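PDB 4X2H: NTF2 domain-containing protein from Chaetomium thermophilum, which probably acts as an NTF2-fold partner subunit, as some NTF2-like proteins do in nuclear transport complexes. Local coordinates for residues I46-G50 / R51-T55; F103-Q107 / R108-Q112. All blocks are in the same frame, centred on the assembly; numbering follows the deposited sequence.

Contact 1 of 2, residues I46-G50 / R51-T55; sequences ITING and RVVAT
The flat groups that meet between Ile46-Gly50 and Arg51-Thr55 are backbone carbonyls, each approached off its plane. Val53 N reaches Ile46 O at 2.8 Å, tilted 30° out of the carbonyl plane, and Ile48 N meets Arg51 O with the same length and tilt; both N-H groups aim almost straight at the oxygen. A CA-H lies against each of these oxygens too, from Val52 on Ile46 O and from Thr47 on Arg51 O. Arg51 N instead sits above the Ile48 carbonyl plane, 65° out of it, at 3.0 Å from Ile48 O. Between Ile46 N and Val53 O, too far apart to bond, a water accepts from the first at 3.0 Å and donates to the second at 2.7 Å. The motif is a tight beta hairpin closed by a type I' turn, with Asn49 and Gly50 in left-handed backbone conformation; it forms one edge of the NTF2 sheet. Ile46, Ile48, Arg51 and Val53 share the face turned to helix 56-66. Ile48 sets CG1 anti to its carbonyl carbon (chi1 -55°), against Val53 CG2 at 3.7 Å, and Ile46 CG2 touches Val53 CB at 4.1 Å. Ile46 CD1 rests 3.9 Å from Thr55 C; Thr55 OG1, set apart from it, caps that helix at Glu58 N. Arg51 keeps CB by the turn while its chain, bent at chi3, carries the guanidinium away to a salt bridge with Glu58. Asn49 leads away from strand 51-53, OD1 accepting from Ala182 N and ND2 donating to the backbone of the partner protein chain.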
loop_
_atom_site.group_PDB
_atom_site.type_symbol
_atom_site.label_atom_id
_atom_site.label_comp_id
_atom_site.label_asym_id
_atom_site.label_seq_id
_atom_site.Cartn_x
_atom_site.Cartn_y
_atom_site.Cartn_z
ATOM N N ILE B 46 7.052 -8.970 7.877
ATOM C CA ILE B 46 7.917 -7.872 7.452
ATOM C C ILE B 46 8.848 -8.313 6.327
ATOM O O ILE B 46 9.592 -9.284 6.470
ATOM C CB ILE B 46 8.768 -7.338 8.622
ATOM C CG1 ILE B 46 7.869 -6.934 9.797
ATOM C CG2 ILE B 46 9.606 -6.149 8.178
ATOM C CD1 ILE B 46 8.629 -6.623 11.071
ATOM N N THR B 47 8.801 -7.586 5.215
ATOM C CA THR B 47 9.701 -7.819 4.087
ATOM C C THR B 47 10.420 -6.517 3.783
ATOM O O THR B 47 9.784 -5.504 3.521
ATOM C CB THR B 47 8.946 -8.308 2.837
ATOM O OG1 THR B 47 8.029 -9.347 3.206
ATOM C CG2 THR B 47 9.921 -8.841 1.794
ATOM N N ILE B 48 11.750 -6.549 3.827
ATOM C CA ILE B 48 12.565 -5.359 3.603
ATOM C C ILE B 48 13.422 -5.567 2.361
ATOM O O ILE B 48 14.382 -6.338 2.388
ATOM C CB ILE B 48 13.473 -5.051 4.815
ATOM C CG1 ILE B 48 12.646 -4.920 6.101
ATOM C CG2 ILE B 48 14.297 -3.790 4.567
ATOM C CD1 ILE B 48 11.587 -3.822 6.071
ATOM N N ASN B 49 13.067 -4.876 1.279
ATOM C CA ASN B 49 13.744 -5.031 -0.005
ATOM C C ASN B 49 13.829 -6.506 -0.388
ATOM O O ASN B 49 14.838 -6.961 -0.918
ATOM C CB ASN B 49 15.139 -4.402 0.034
ATOM C CG ASN B 49 15.135 -2.935 -0.346
ATOM O OD1 ASN B 49 14.141 -2.407 -0.839
ATOM N ND2 ASN B 49 16.261 -2.273 -0.143
ATOM N N GLY B 50 12.766 -7.248 -0.092
ATOM C CA GLY B 50 12.664 -8.637 -0.505
ATOM C C GLY B 50 13.218 -9.634 0.493
ATOM O O GLY B 50 13.149 -10.842 0.266
ATOM N N ARG B 51 13.765 -9.140 1.597
ATOM C CA ARG B 51 14.231 -10.012 2.670
ATOM C C ARG B 51 13.182 -10.095 3.774
ATOM O O ARG B 51 12.797 -9.075 4.342
ATOM C CB ARG B 51 15.549 -9.503 3.248
ATOM C CG ARG B 51 16.166 -10.431 4.287
ATOM C CD ARG B 51 17.394 -9.801 4.913
ATOM N NE ARG B 51 17.279 -9.702 6.364
ATOM C CZ ARG B 51 18.093 -8.989 7.136
ATOM N NH1 ARG B 51 19.092 -8.297 6.603
ATOM N NH2 ARG B 51 17.902 -8.963 8.447
ATOM N N VAL B 52 12.724 -11.300 4.087
ATOM C CA VAL B 52 11.780 -11.464 5.187
ATOM C C VAL B 52 12.529 -11.297 6.502
ATOM O O VAL B 52 13.526 -11.976 6.750
ATOM C CB VAL B 52 11.067 -12.833 5.138
ATOM C CG1 VAL B 52 10.157 -13.012 6.347
ATOM C CG2 VAL B 52 10.256 -12.954 3.851
ATOM N N VAL B 53 12.045 -10.381 7.334
ATOM C CA VAL B 53 12.690 -10.044 8.598
ATOM C C VAL B 53 11.817 -10.553 9.736
ATOM O O VAL B 53 10.622 -10.271 9.780
ATOM C CB VAL B 53 12.922 -8.520 8.708
ATOM C CG1 VAL B 53 13.473 -8.135 10.075
ATOM C CG2 VAL B 53 13.870 -8.059 7.602
ATOM N N ALA B 54 12.419 -11.307 10.651
ATOM C CA ALA B 54 11.658 -12.079 11.625
ATOM C C ALA B 54 10.923 -11.204 12.629
ATOM O O ALA B 54 9.812 -11.538 13.039
ATOM C CB ALA B 54 12.577 -13.046 12.357
ATOM N N THR B 55 11.541 -10.096 13.029
ATOM C CA THR B 55 10.971 -9.244 14.072
ATOM C C THR B 55 11.160 -7.752 13.795
ATOM O O THR B 55 12.090 -7.361 13.089
ATOM C CB THR B 55 11.598 -9.550 15.447
ATOM O OG1 THR B 55 13.002 -9.264 15.405
ATOM C CG2 THR B 55 11.381 -11.006 15.830
HETATM O O HOH W 1 8.183 -11.302 9.327
#

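Contact 2 of 2, residues F103-Q107 / R108-Q112; sequences FAAPQ and RMIEQ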
loop_
_atom_site.group_PDB
_atom_site.type_symbol
_atom_site.label_atom_id
_atom_site.label_comp_id
_atom_site.label_asym_id
_atom_site.label_seq_id
_atom_site.Cartn_x
_atom_site.Cartn_y
_atom_site.Cartn_z
ATOM N N PHE B 103 -10.645 -9.460 15.142
ATOM C CA PHE B 103 -9.699 -10.355 15.795
ATOM C C PHE B 103 -9.153 -9.734 17.074
ATOM O O PHE B 103 -8.665 -8.604 17.072
ATOM C CB PHE B 103 -8.536 -10.745 14.887
ATOM C CG PHE B 103 -7.587 -11.697 15.547
ATOM C CD1 PHE B 103 -7.933 -13.031 15.697
ATOM C CD2 PHE B 103 -6.388 -11.258 16.073
ATOM C CE1 PHE B 103 -7.086 -13.917 16.331
ATOM C CE2 PHE B 103 -5.529 -12.142 16.713
ATOM C CZ PHE B 103 -5.883 -13.474 16.839
ATOM N N ALA B 104 -9.270 -10.496 18.161
ATOM C CA ALA B 104 -8.792 -10.106 19.487
ATOM C C ALA B 104 -9.591 -8.940 20.076
ATOM O O ALA B 104 -9.223 -8.398 21.113
ATOM C CB ALA B 104 -7.303 -9.756 19.434
ATOM N N ALA B 105 -10.687 -8.573 19.422
ATOM C CA ALA B 105 -11.459 -7.403 19.812
ATOM C C ALA B 105 -12.190 -7.609 21.138
ATOM O O ALA B 105 -12.821 -8.644 21.335
ATOM C CB ALA B 105 -12.463 -7.052 18.724
ATOM N N PRO B 106 -12.106 -6.624 22.049
ATOM C CA PRO B 106 -12.997 -6.651 23.215
ATOM C C PRO B 106 -14.444 -6.652 22.762
ATOM O O PRO B 106 -14.784 -5.926 21.827
ATOM C CB PRO B 106 -12.656 -5.359 23.965
ATOM C CG PRO B 106 -11.301 -4.984 23.503
ATOM C CD PRO B 106 -11.187 -5.472 22.089
ATOM N N GLN B 107 -15.284 -7.457 23.404
ATOM C CA GLN B 107 -16.670 -7.578 22.990
ATOM C C GLN B 107 -17.349 -6.215 22.909
ATOM O O GLN B 107 -18.141 -5.962 22.000
ATOM C CB GLN B 107 -17.430 -8.479 23.960
ATOM C CG GLN B 107 -18.856 -8.747 23.554
ATOM C CD GLN B 107 -19.594 -9.560 24.596
ATOM O OE1 GLN B 107 -19.000 -10.026 25.568
ATOM N NE2 GLN B 107 -20.895 -9.733 24.401
ATOM N N ARG B 108 -17.026 -5.342 23.859
ATOM C CA ARG B 108 -17.655 -4.029 23.948
ATOM C C ARG B 108 -17.369 -3.184 22.708
ATOM O O ARG B 108 -18.191 -2.360 22.309
ATOM C CB ARG B 108 -17.176 -3.291 25.203
ATOM C CG ARG B 108 -15.691 -2.968 25.193
ATOM C CD ARG B 108 -15.227 -2.304 26.479
ATOM N NE ARG B 108 -13.775 -2.133 26.486
ATOM C CZ ARG B 108 -12.907 -3.026 26.960
ATOM N NH1 ARG B 108 -13.333 -4.167 27.490
ATOM N NH2 ARG B 108 -11.603 -2.774 26.905
ATOM N N MET B 109 -16.207 -3.396 22.098
ATOM C CA MET B 109 -15.819 -2.620 20.925
ATOM C C MET B 109 -16.612 -3.055 19.702
ATOM O O MET B 109 -16.859 -2.258 18.798
ATOM C CB MET B 109 -14.320 -2.761 20.660
ATOM C CG MET B 109 -13.452 -2.018 21.662
ATOM S SD MET B 109 -13.687 -0.232 21.584
ATOM C CE MET B 109 -12.918 0.143 20.006
ATOM N N ILE B 110 -17.010 -4.323 19.676
ATOM C CA ILE B 110 -17.836 -4.829 18.592
ATOM C C ILE B 110 -19.262 -4.308 18.745
ATOM O O ILE B 110 -19.868 -3.862 17.771
ATOM C CB ILE B 110 -17.827 -6.372 18.550
ATOM C CG1 ILE B 110 -16.416 -6.864 18.202
ATOM C CG2 ILE B 110 -18.841 -6.895 17.529
ATOM C CD1 ILE B 110 -16.238 -8.366 18.264
ATOM N N GLU B 111 -19.787 -4.357 19.966
ATOM C CA GLU B 111 -21.144 -3.886 20.230
ATOM C C GLU B 111 -21.286 -2.383 20.003
ATOM O O GLU B 111 -22.278 -1.930 19.431
ATOM C CB GLU B 111 -21.566 -4.223 21.666
ATOM C CG GLU B 111 -23.015 -3.846 21.977
ATOM C CD GLU B 111 -23.413 -4.120 23.418
ATOM O OE1 GLU B 111 -22.795 -3.535 24.336
ATOM O OE2 GLU B 111 -24.348 -4.921 23.634
ATOM N N GLN B 112 -20.302 -1.610 20.452
ATOM C CA GLN B 112 -20.413 -0.151 20.439
ATOM C C GLN B 112 -20.061 0.487 19.102
ATOM O O GLN B 112 -20.505 1.598 18.810
ATOM C CB GLN B 112 -19.527 0.457 21.525
ATOM C CG GLN B 112 -20.204 0.525 22.878
ATOM C CD GLN B 112 -19.276 0.167 24.017
ATOM O OE1 GLN B 112 -18.139 0.636 24.081
ATOM N NE2 GLN B 112 -19.757 -0.674 24.922
#
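Pro106 sets its CB over one face of the Arg108 guanidinium, 3.7 Å above the plane and over its centre. This is the start of helix 107-112, with Pro106 as N-cap residue, and the side chains before and after the cap fold onto one another. Arg108 can turn back because its CG stands between the backbone N and the carbonyl carbon (chi1 64°); from there the chain runs extended to NE and crosses the proline ring at a slant, so that CZ and both terminal nitrogens come under CB or CG. Beside this, Met109 and Pro106 lie alongside each other and point the same way, CG to CG at 4.1 Å. Met109 then bends twice, and its end leads away to Val119 and Glu163. A second apolar contact lies nearer the loop: Ala105 points its CB at the first turn, where Ile110 CG1 meets it at 4.0 Å, with Ile110 CD1 equally close. Trp159 backs the loop, packing on Ala105 and Pro106 and giving its ring N-H to Phe103 O. The backbone ties the same pieces together. Pro106 O takes the N-H of Met109 at 2.9 Å from its N, from above the carbonyl plane (53° out of it), and a weak second bond from Ile110 N at 3.5 Å. Gln107 and Glu111 keep their chains extended on the exposed side. Glu111 N aims a nearly straight bond (165° at H) almost down the axis of the Gln107 carbonyl, 3.1 Å from Gln107 O, and Ile110 N adds a weak, bent bond to that oxygen.

Contact 1 closes before contact 2 opens along the chain, and helix 56-66 and strand 83-96 lie between them. Their centres are about 31 Å apart and their nearest atoms about 16 Å, so they do not touch. Both belong to the same NTF2 domain but to different parts of it: 46-55 is the hairpin that supplies strand 51-53, within this chain one outermost strand of the six-stranded sheet, while 103-112 follows strand 83-96, the other outermost strand, and leads through a short surface helix towards strand 122-135. The hairpin meets the partner protein chain through several residues; in contact 2 that chain comes within reach of Phe103 alone.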